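Local coordinates for tRNA threonylcarbamoyladenosine dehydratase (Escherichia coli, PDB 4D79), which catalyses the ATP-dependent dehydration of threonylcarbamoyladenosine at position 37 of tRNAs reading codons that begin with adenine, forming its cyclic derivative, at residues L25-D30 / K259-A264; L149-G154 / L199-V204. All blocks are in the same frame, centred on the assembly; numbering follows the deposited sequence. Where two conformers were deposited one is given.

Contact 1 (L25-D30 / K259-A264); sequences LQLFAD and KMMAKA
With CG of L27 swung opposite the backbone N (chi1 -179°), the leucine reaches from its helix toward M260 and M261, while F28 and M261 both carry CG beside their own backbone N and meet beside it, between the helices. One branch of L27 does the work. Its CD2 lies 3.8 Å from the carbonyl O of M260, a plain van der Waals approach to the helix backbone, and 4.1 Å from CG of M261. The same methyl also touches CB of M260 and, at 4.3 Å, CB of A264, so it sits among three residues on one side of helix 242-266. This is helix-on-helix packing: the short segments cross steeply, at 113° between their directions, with axes 10.8 Å apart, and single side chains bridge the space. The second point of contact is a Met-aromatic one. SD of M261 comes to 3.8 Å from CZ of F28, approaching the ring obliquely from its far end, and stands 5.1 Å from the ring centroid; CG of the methionine brushes CE1. A bend at chi3 then turns the terminal methyl away from the ring. Y20 of helix 7-20 packs edge-to-face on F28 and also touches M261, extending the apolar cluster. M260 also packs on A31 and on Y124, the first residue of strand 124-127.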
loop_
_atom_site.group_PDB
_atom_site.type_symbol
_atom_site.label_atom_id
_atom_site.label_comp_id
_atom_site.label_asym_id
_atom_site.label_seq_id
_atom_site.Cartn_x
_atom_site.Cartn_y
_atom_site.Cartn_z
ATOM N N LEU B 25 19.964 1.849 8.249
ATOM C CA LEU B 25 20.162 2.263 6.860
ATOM C C LEU B 25 21.253 1.419 6.198
ATOM O O LEU B 25 21.123 1.004 5.042
ATOM C CB LEU B 25 20.511 3.748 6.787
ATOM C CG LEU B 25 20.558 4.336 5.367
ATOM C CD1 LEU B 25 19.147 4.525 4.784
ATOM C CD2 LEU B 25 21.320 5.680 5.345
ATOM N N GLN B 26 22.343 1.197 6.901
ATOM C CA GLN B 26 23.424 0.385 6.352
ATOM C C GLN B 26 23.024 -1.088 6.272
ATOM O O GLN B 26 23.355 -1.773 5.297
ATOM C CB GLN B 26 24.702 0.561 7.180
ATOM C CG GLN B 26 25.868 -0.214 6.616
ATOM C CD GLN B 26 26.399 0.342 5.329
ATOM O OE1 GLN B 26 27.039 1.404 5.295
ATOM N NE2 GLN B 26 26.064 -0.315 4.244
ATOM N N LEU B 27 22.303 -1.588 7.279
ATOM C CA LEU B 27 21.817 -2.970 7.227
ATOM C C LEU B 27 20.976 -3.198 5.980
ATOM O O LEU B 27 21.114 -4.222 5.307
ATOM C CB LEU B 27 20.986 -3.285 8.477
ATOM C CG LEU B 27 20.404 -4.694 8.602
ATOM C CD1 LEU B 27 21.524 -5.726 8.841
ATOM C CD2 LEU B 27 19.387 -4.720 9.733
ATOM N N PHE B 28 20.045 -2.268 5.701
ATOM C CA PHE B 28 19.203 -2.370 4.523
ATOM C C PHE B 28 20.032 -2.286 3.243
ATOM O O PHE B 28 19.794 -3.043 2.278
ATOM C CB PHE B 28 18.111 -1.280 4.524
ATOM C CG PHE B 28 17.153 -1.321 5.713
ATOM C CD1 PHE B 28 17.071 -2.415 6.554
ATOM C CD2 PHE B 28 16.307 -0.221 5.975
ATOM C CE1 PHE B 28 16.169 -2.420 7.637
ATOM C CE2 PHE B 28 15.417 -0.242 7.052
ATOM C CZ PHE B 28 15.356 -1.341 7.876
ATOM N N ALA B 29 20.989 -1.360 3.192
ATOM C CA ALA B 29 21.789 -1.219 1.975
ATOM C C ALA B 29 22.595 -2.490 1.681
ATOM O O ALA B 29 22.844 -2.825 0.518
ATOM C CB ALA B 29 22.718 -0.013 2.088
ATOM N N ASP B 30 22.996 -3.199 2.719
ATOM C CA ASP B 30 23.793 -4.417 2.619
ATOM C C ASP B 30 22.933 -5.655 2.397
ATOM O O ASP B 30 23.479 -6.749 2.172
ATOM C CB ASP B 30 24.584 -4.630 3.908
ATOM C CG ASP B 30 25.723 -3.677 4.078
ATOM O OD1 ASP B 30 26.167 -3.136 3.071
ATOM O OD2 ASP B 30 26.252 -3.558 5.201
ATOM N N LYS B 259 12.300 -8.022 11.740
ATOM C CA LYS B 259 13.041 -9.217 12.139
ATOM C C LYS B 259 14.529 -9.090 11.819
ATOM O O LYS B 259 15.364 -9.560 12.595
ATOM C CB LYS B 259 12.416 -10.439 11.481
ATOM C CG LYS B 259 11.048 -10.727 11.965
ATOM C CD LYS B 259 10.999 -10.977 13.448
ATOM C CE LYS B 259 9.569 -11.157 13.946
ATOM N NZ LYS B 259 9.580 -11.346 15.421
ATOM N N MET B 260 14.889 -8.457 10.689
ATOM C CA MET B 260 16.303 -8.239 10.370
ATOM C C MET B 260 16.958 -7.314 11.390
ATOM O O MET B 260 18.088 -7.554 11.830
ATOM C CB MET B 260 16.442 -7.646 8.971
ATOM C CG MET B 260 16.039 -8.555 7.900
ATOM S SD MET B 260 15.828 -7.719 6.317
ATOM C CE MET B 260 17.503 -7.185 6.080
ATOM N N MET B 261 16.259 -6.256 11.785
ATOM C CA MET B 261 16.790 -5.352 12.795
ATOM C C MET B 261 16.906 -6.050 14.144
ATOM O O MET B 261 17.937 -5.920 14.825
ATOM C CB MET B 261 15.917 -4.096 12.890
ATOM C CG MET B 261 16.111 -3.170 11.721
ATOM S SD MET B 261 14.966 -1.787 11.679
ATOM C CE MET B 261 15.225 -0.973 13.247
ATOM N N ALA B 262 15.907 -6.869 14.507
ATOM C CA ALA B 262 15.962 -7.553 15.792
ATOM C C ALA B 262 17.125 -8.534 15.835
ATOM O O ALA B 262 17.801 -8.671 16.864
ATOM C CB ALA B 262 14.654 -8.274 16.084
ATOM N N LYS B 263 17.344 -9.245 14.732
ATOM C CA LYS B 263 18.443 -10.209 14.656
ATOM C C LYS B 263 19.789 -9.514 14.756
ATOM O O LYS B 263 20.676 -9.963 15.495
ATOM C CB LYS B 263 18.340 -11.005 13.359
ATOM C CG LYS B 263 19.371 -12.157 13.240
ATOM C CD LYS B 263 19.266 -12.834 11.884
ATOM C CE LYS B 263 19.886 -14.223 11.883
ATOM N NZ LYS B 263 19.798 -14.845 10.527
ATOM N N ALA B 264 19.954 -8.394 14.048
ATOM C CA ALA B 264 21.223 -7.674 14.123
ATOM C C ALA B 264 21.495 -7.185 15.539
ATOM O O ALA B 264 22.612 -7.320 16.042
ATOM C CB ALA B 264 21.226 -6.529 13.122
#

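Contact 2 (L149-G154 / L199-V204); sequences LVTTGG and LGVDCV. With GOL (glycerol), chain L.
T151 and C203 are paired on adjacent parallel strands, their side chains on the same face, and V204, one residue further on, is the side chain to follow outward on the other face. Its CB lies 3.8 Å from the carbonyl O of T151 and 4.0 Å from CG2 of T152, the two side chains running side by side. From there CG2, set beside the backbone N of V204 and anti to its carbonyl carbon, stays 3.7 Å from T151 O and ends 3.9 Å from CG2 of V150. The backbone fixes this pairing: T151 N gives a nearly straight bond to D202 O (2.9 Å, 177°), V204 N binds T151 O, and G153 N binds V204 O. These strands, 149-152 and 202-206, are neighbours in the mixed sheet of this ThiF-family, Rossmann-like domain. V204 packs on F248, V251 and A252 of helix 242-266, and V150 on A252. On the face of T151, which was modelled in two conformers, OG1 in one of them is hydrogen-bonded to OD2 of D127. At the start of the two strands a water donates to both L149 O (2.7 Å) and D202 OD2 (2.6 Å). A glycerol, probably from the crystallisation liquor, fills in beside it: O3 accepts from D202 N (2.9 Å) and donates to L149 O. OD2 of D202 also bonds to NE2 of H255 on helix 242-266. Were D202 replaced by alanine, NE2 of H255 would probably lose its carboxylate partner, and the water bound to L149 O would lose its second acceptor. L149 CD2 rests on V201 CG1.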
loop_
_atom_site.group_PDB
_atom_site.type_symbol
_atom_site.label_atom_id
_atom_site.label_comp_id
_atom_site.label_asym_id
_atom_site.label_seq_id
_atom_site.Cartn_x
_atom_site.Cartn_y
_atom_site.Cartn_z
ATOM N N LEU B 149 12.118 -16.047 6.025
ATOM C CA LEU B 149 11.027 -16.078 5.074
ATOM C C LEU B 149 9.796 -15.468 5.702
ATOM O O LEU B 149 9.496 -15.718 6.870
ATOM C CB LEU B 149 10.690 -17.507 4.665
ATOM C CG LEU B 149 9.396 -17.786 3.897
ATOM C CD1 LEU B 149 9.583 -17.470 2.472
ATOM C CD2 LEU B 149 8.979 -19.222 4.110
ATOM N N VAL B 150 9.048 -14.739 4.901
ATOM C CA VAL B 150 7.684 -14.372 5.257
ATOM C C VAL B 150 6.802 -14.730 4.076
ATOM O O VAL B 150 7.132 -14.436 2.923
ATOM C CB VAL B 150 7.543 -12.893 5.677
ATOM C CG1 VAL B 150 8.073 -11.912 4.633
ATOM C CG2 VAL B 150 6.068 -12.596 6.040
ATOM N N THR B 151 5.717 -15.440 4.350
ATOM C CA THR B 151 4.796 -15.832 3.304
ATOM C C THR B 151 3.510 -15.033 3.469
ATOM O O THR B 151 3.286 -14.358 4.475
ATOM C CB THR B 151 4.518 -17.349 3.320
ATOM O OG1 THR B 151 3.738 -17.726 2.162
ATOM C CG2 THR B 151 3.757 -17.759 4.568
ATOM N N THR B 152 2.693 -15.082 2.436
ATOM C CA THR B 152 1.458 -14.332 2.383
ATOM C C THR B 152 0.354 -15.300 2.011
ATOM O O THR B 152 0.531 -16.134 1.121
ATOM C CB THR B 152 1.550 -13.153 1.388
ATOM O OG1 THR B 152 1.998 -13.622 0.112
ATOM C CG2 THR B 152 2.547 -12.082 1.872
ATOM N N GLY B 153 -0.766 -15.223 2.715
ATOM C CA GLY B 153 -1.927 -15.991 2.332
ATOM C C GLY B 153 -2.634 -15.325 1.165
ATOM O O GLY B 153 -2.094 -14.455 0.480
ATOM N N GLY B 154 -3.888 -15.711 0.965
ATOM C CA GLY B 154 -4.656 -15.158 -0.130
ATOM C C GLY B 154 -5.117 -13.758 0.226
ATOM O O GLY B 154 -5.686 -13.529 1.296
ATOM N N LEU B 199 3.911 -24.244 12.759
ATOM C CA LEU B 199 4.746 -24.691 11.659
ATOM C C LEU B 199 6.097 -23.985 11.596
ATOM O O LEU B 199 6.976 -24.423 10.841
ATOM C CB LEU B 199 4.013 -24.477 10.341
ATOM C CG LEU B 199 2.858 -25.440 10.083
ATOM C CD1 LEU B 199 1.950 -24.967 8.919
ATOM C CD2 LEU B 199 3.373 -26.870 9.821
ATOM N N GLY B 200 6.295 -22.925 12.371
ATOM C CA GLY B 200 7.527 -22.164 12.275
ATOM C C GLY B 200 7.641 -21.415 10.969
ATOM O O GLY B 200 8.733 -21.315 10.406
ATOM N N VAL B 201 6.528 -20.918 10.446
ATOM C CA VAL B 201 6.510 -20.127 9.218
ATOM C C VAL B 201 5.630 -18.896 9.465
ATOM O O VAL B 201 4.461 -19.031 9.835
ATOM C CB VAL B 201 5.975 -20.929 8.016
ATOM C CG1 VAL B 201 5.949 -20.060 6.770
ATOM C CG2 VAL B 201 6.810 -22.211 7.738
ATOM N N ASP B 202 6.165 -17.706 9.211
ATOM C CA ASP B 202 5.444 -16.455 9.453
ATOM C C ASP B 202 4.580 -16.159 8.241
ATOM O O ASP B 202 5.072 -16.186 7.111
ATOM C CB ASP B 202 6.353 -15.239 9.682
ATOM C CG ASP B 202 7.206 -15.332 10.930
ATOM O OD1 ASP B 202 6.894 -16.145 11.823
ATOM O OD2 ASP B 202 8.202 -14.549 11.036
ATOM N N CYS B 203 3.309 -15.827 8.474
ATOM C CA CYS B 203 2.345 -15.698 7.388
ATOM C C CYS B 203 1.506 -14.425 7.544
ATOM O O CYS B 203 0.889 -14.207 8.589
ATOM C CB CYS B 203 1.423 -16.905 7.337
ATOM S SG CYS B 203 0.369 -16.880 5.857
ATOM N N VAL B 204 1.460 -13.613 6.489
ATOM C CA VAL B 204 0.564 -12.465 6.447
ATOM C C VAL B 204 -0.822 -12.946 6.010
ATOM O O VAL B 204 -0.966 -13.624 4.987
ATOM C CB VAL B 204 1.082 -11.395 5.478
ATOM C CG1 VAL B 204 0.129 -10.157 5.498
ATOM C CG2 VAL B 204 2.540 -10.989 5.797
HETATM C C1 GOL L . 11.323 -19.550 8.332
HETATM O O1 GOL L . 12.650 -19.850 7.917
HETATM C C2 GOL L . 11.331 -18.355 9.293
HETATM O O2 GOL L . 11.782 -17.187 8.656
HETATM C C3 GOL L . 9.949 -18.030 9.846
HETATM O O3 GOL L . 9.076 -17.809 8.770
HETATM O O HOH W 1 9.489 -13.931 8.871
#

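In the fold
The two contacts lie 20 Å apart between centres, with nearest atoms about 5 Å from each other and not touching. In sequence, contact 2 falls wholly between the segments of contact 1: helix 22-29 comes first, then strands 149-152 and 202-206, and finally helix 242-266. That last helix joins the two regions. Part of it covers the face of the sheet carrying V150 and V204, and its later turns reach helix 22-29 in contact 1. Strand 124-127, next to 149-152 in the sheet, also touches the helix near contact 1. The C-terminal helix thereby ties the sheet core of the ThiF-family domain to its N-terminal helices.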